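PDB 3MU7: xylanase and alpha-amylase inhibitor protein from Scadoxus multiflorus, which inhibits both xylanase and alpha-amylase, and has a TIM-barrel fold of the glycosyl hydrolase family 18 type. Local coordinates for residues T153-C158 against W178-N183. Residues are numbered along the deposited sequence; the frame is centred on the assembly and turned at random.
Sequences TAAPQC and WVQFYN
The Q180 side chain reaches from the end of strand 176-180 to the carbonyls of A155 and P156, in the loop just past the neighbouring parallel strand 151-154 of the TIM barrel. With CG anti to its own carbonyl carbon (chi1 -58°), the chain starts out beside the backbone N, whose N-H bonds P156 O at 2.9 Å, nearly straight at 169°. CB is 3.6 Å from that same oxygen, and the torsion brings CG to 3.4 Å from P156 O. Extended beyond CG, the chain carries CD to about equal distances from the A155 and P156 oxygens. At the tip, NE2 donates to A155 O over 2.9 Å; that oxygen lies close to the Q180 amide plane, yet the donor sits 44° out of the A155 carbonyl plane. E126 OE1 is a second partner of NE2, which thus bridges the A155 backbone and an acidic side chain.

Further back, W178 N donates to A154 O (2.9 Å), while W178 O, which has no conventional partner in the model, receives a CA-H...O contact from A155 CA at 3.3 Å. A155 CB meets the indole at its edge. T153 lies against the same ring, OG1 3.4 Å from W178 CZ2, and its OG1 and W178 NE1 both bond D122 OD1. Where the strands end, water 2 links C158 N to Q180 O. The Q180 N to P156 O bond, the Q180 amide and this water together carry the beta-alpha-beta pairing past strand 151-154.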
loop_
_atom_site.group_PDB
_atom_site.type_symbol
_atom_site.label_atom_id
_atom_site.label_comp_id
_atom_site.label_asym_id
_atom_site.label_seq_id
_atom_site.Cartn_x
_atom_site.Cartn_y
_atom_site.Cartn_z
ATOM N N THR A 153 5.630 3.255 3.455
ATOM C CA THR A 153 4.234 3.183 3.878
ATOM C C THR A 153 3.941 1.813 4.456
ATOM O O THR A 153 4.735 0.887 4.289
ATOM C CB THR A 153 3.269 3.484 2.710
ATOM O OG1 THR A 153 3.417 2.486 1.698
ATOM C CG2 THR A 153 3.553 4.845 2.091
ATOM N N ALA A 154 2.817 1.685 5.159
ATOM C CA ALA A 154 2.417 0.404 5.737
ATOM C C ALA A 154 0.919 0.180 5.588
ATOM O O ALA A 154 0.134 1.136 5.538
ATOM C CB ALA A 154 2.825 0.312 7.205
ATOM N N ALA A 155 0.532 -1.097 5.551
ATOM C CA ALA A 155 -0.855 -1.506 5.367
ATOM C C ALA A 155 -1.278 -2.459 6.487
ATOM O O ALA A 155 -1.490 -3.651 6.249
ATOM C CB ALA A 155 -1.037 -2.171 4.010
ATOM N N PRO A 156 -1.396 -1.945 7.723
ATOM C CA PRO A 156 -1.808 -2.807 8.826
ATOM C C PRO A 156 -3.275 -3.225 8.713
ATOM O O PRO A 156 -4.074 -2.594 8.003
ATOM C CB PRO A 156 -1.616 -1.904 10.046
ATOM C CG PRO A 156 -1.864 -0.525 9.512
ATOM C CD PRO A 156 -1.215 -0.545 8.158
ATOM N N GLN A 157 -3.618 -4.289 9.431
ATOM C CA GLN A 157 -5.010 -4.623 9.684
ATOM C C GLN A 157 -5.595 -3.627 10.689
ATOM O O GLN A 157 -4.866 -2.798 11.247
ATOM C CB GLN A 157 -5.116 -6.065 10.169
ATOM C CG GLN A 157 -4.810 -7.077 9.089
ATOM C CD GLN A 157 -4.930 -8.491 9.604
ATOM O OE1 GLN A 157 -6.004 -9.095 9.548
ATOM N NE2 GLN A 157 -3.823 -9.035 10.102
ATOM N N CYS A 158 -6.907 -3.680 10.920
ATOM C CA CYS A 158 -7.555 -2.568 11.618
ATOM C C CYS A 158 -7.633 -2.624 13.144
ATOM O O CYS A 158 -8.148 -1.699 13.760
ATOM C CB CYS A 158 -8.916 -2.210 11.003
ATOM S SG CYS A 158 -10.140 -3.511 10.849
ATOM N N TRP A 178 -2.086 3.043 5.402
ATOM C CA TRP A 178 -3.477 2.799 5.008
ATOM C C TRP A 178 -3.940 1.600 5.800
ATOM O O TRP A 178 -3.415 0.487 5.654
ATOM C CB TRP A 178 -3.658 2.567 3.498
ATOM C CG TRP A 178 -2.378 2.423 2.746
ATOM C CD1 TRP A 178 -1.615 1.296 2.633
ATOM C CD2 TRP A 178 -1.695 3.450 2.015
ATOM N NE1 TRP A 178 -0.492 1.564 1.880
ATOM C CE2 TRP A 178 -0.519 2.876 1.489
ATOM C CE3 TRP A 178 -1.962 4.802 1.755
ATOM C CZ2 TRP A 178 0.387 3.606 0.710
ATOM C CZ3 TRP A 178 -1.054 5.529 0.991
ATOM C CH2 TRP A 178 0.103 4.929 0.476
ATOM N N VAL A 179 -4.908 1.842 6.671
ATOM C CA VAL A 179 -5.434 0.800 7.535
ATOM C C VAL A 179 -6.493 0.009 6.772
ATOM O O VAL A 179 -7.389 0.599 6.157
ATOM C CB VAL A 179 -6.039 1.417 8.815
ATOM C CG1 VAL A 179 -6.579 0.342 9.730
ATOM C CG2 VAL A 179 -5.003 2.273 9.549
ATOM N N GLN A 180 -6.401 -1.317 6.825
ATOM C CA GLN A 180 -7.366 -2.169 6.145
ATOM C C GLN A 180 -8.641 -2.293 6.964
ATOM O O GLN A 180 -8.733 -3.141 7.856
ATOM C CB GLN A 180 -6.783 -3.553 5.896
ATOM C CG GLN A 180 -5.513 -3.576 5.077
ATOM C CD GLN A 180 -4.996 -4.984 4.942
ATOM O OE1 GLN A 180 -5.691 -5.862 4.421
ATOM N NE2 GLN A 180 -3.785 -5.224 5.417
ATOM N N PHE A 181 -9.615 -1.437 6.675
ATOM C CA PHE A 181 -10.915 -1.537 7.338
ATOM C C PHE A 181 -11.803 -2.533 6.595
ATOM O O PHE A 181 -12.884 -2.201 6.112
ATOM C CB PHE A 181 -11.560 -0.156 7.477
ATOM C CG PHE A 181 -10.806 0.773 8.391
ATOM C CD1 PHE A 181 -10.793 0.561 9.764
ATOM C CD2 PHE A 181 -10.115 1.862 7.879
ATOM C CE1 PHE A 181 -10.099 1.422 10.608
ATOM C CE2 PHE A 181 -9.431 2.727 8.721
ATOM C CZ PHE A 181 -9.422 2.507 10.086
ATOM N N TYR A 182 -11.316 -3.761 6.497
ATOM C CA TYR A 182 -12.053 -4.835 5.837
ATOM C C TYR A 182 -11.448 -6.166 6.247
ATOM O O TYR A 182 -10.396 -6.201 6.898
ATOM C CB TYR A 182 -12.088 -4.662 4.307
ATOM C CG TYR A 182 -10.755 -4.384 3.646
ATOM C CD1 TYR A 182 -9.986 -5.422 3.144
ATOM C CD2 TYR A 182 -10.274 -3.078 3.507
ATOM C CE1 TYR A 182 -8.767 -5.178 2.529
ATOM C CE2 TYR A 182 -9.051 -2.830 2.894
ATOM C CZ TYR A 182 -8.308 -3.882 2.410
ATOM O OH TYR A 182 -7.097 -3.617 1.808
ATOM N N ASN A 183 -12.129 -7.258 5.897
ATOM C CA ASN A 183 -11.763 -8.601 6.369
ATOM C C ASN A 183 -11.522 -8.650 7.871
ATOM O O ASN A 183 -10.588 -9.305 8.337
ATOM C CB ASN A 183 -10.530 -9.131 5.629
ATOM C CG ASN A 183 -10.767 -9.282 4.152
ATOM O OD1 ASN A 183 -11.847 -9.694 3.727
ATOM N ND2 ASN A 183 -9.770 -8.929 3.355
HETATM O O HOH W 1 -7.919 -8.289 7.785
HETATM O O HOH W 2 -7.999 -5.657 8.863
#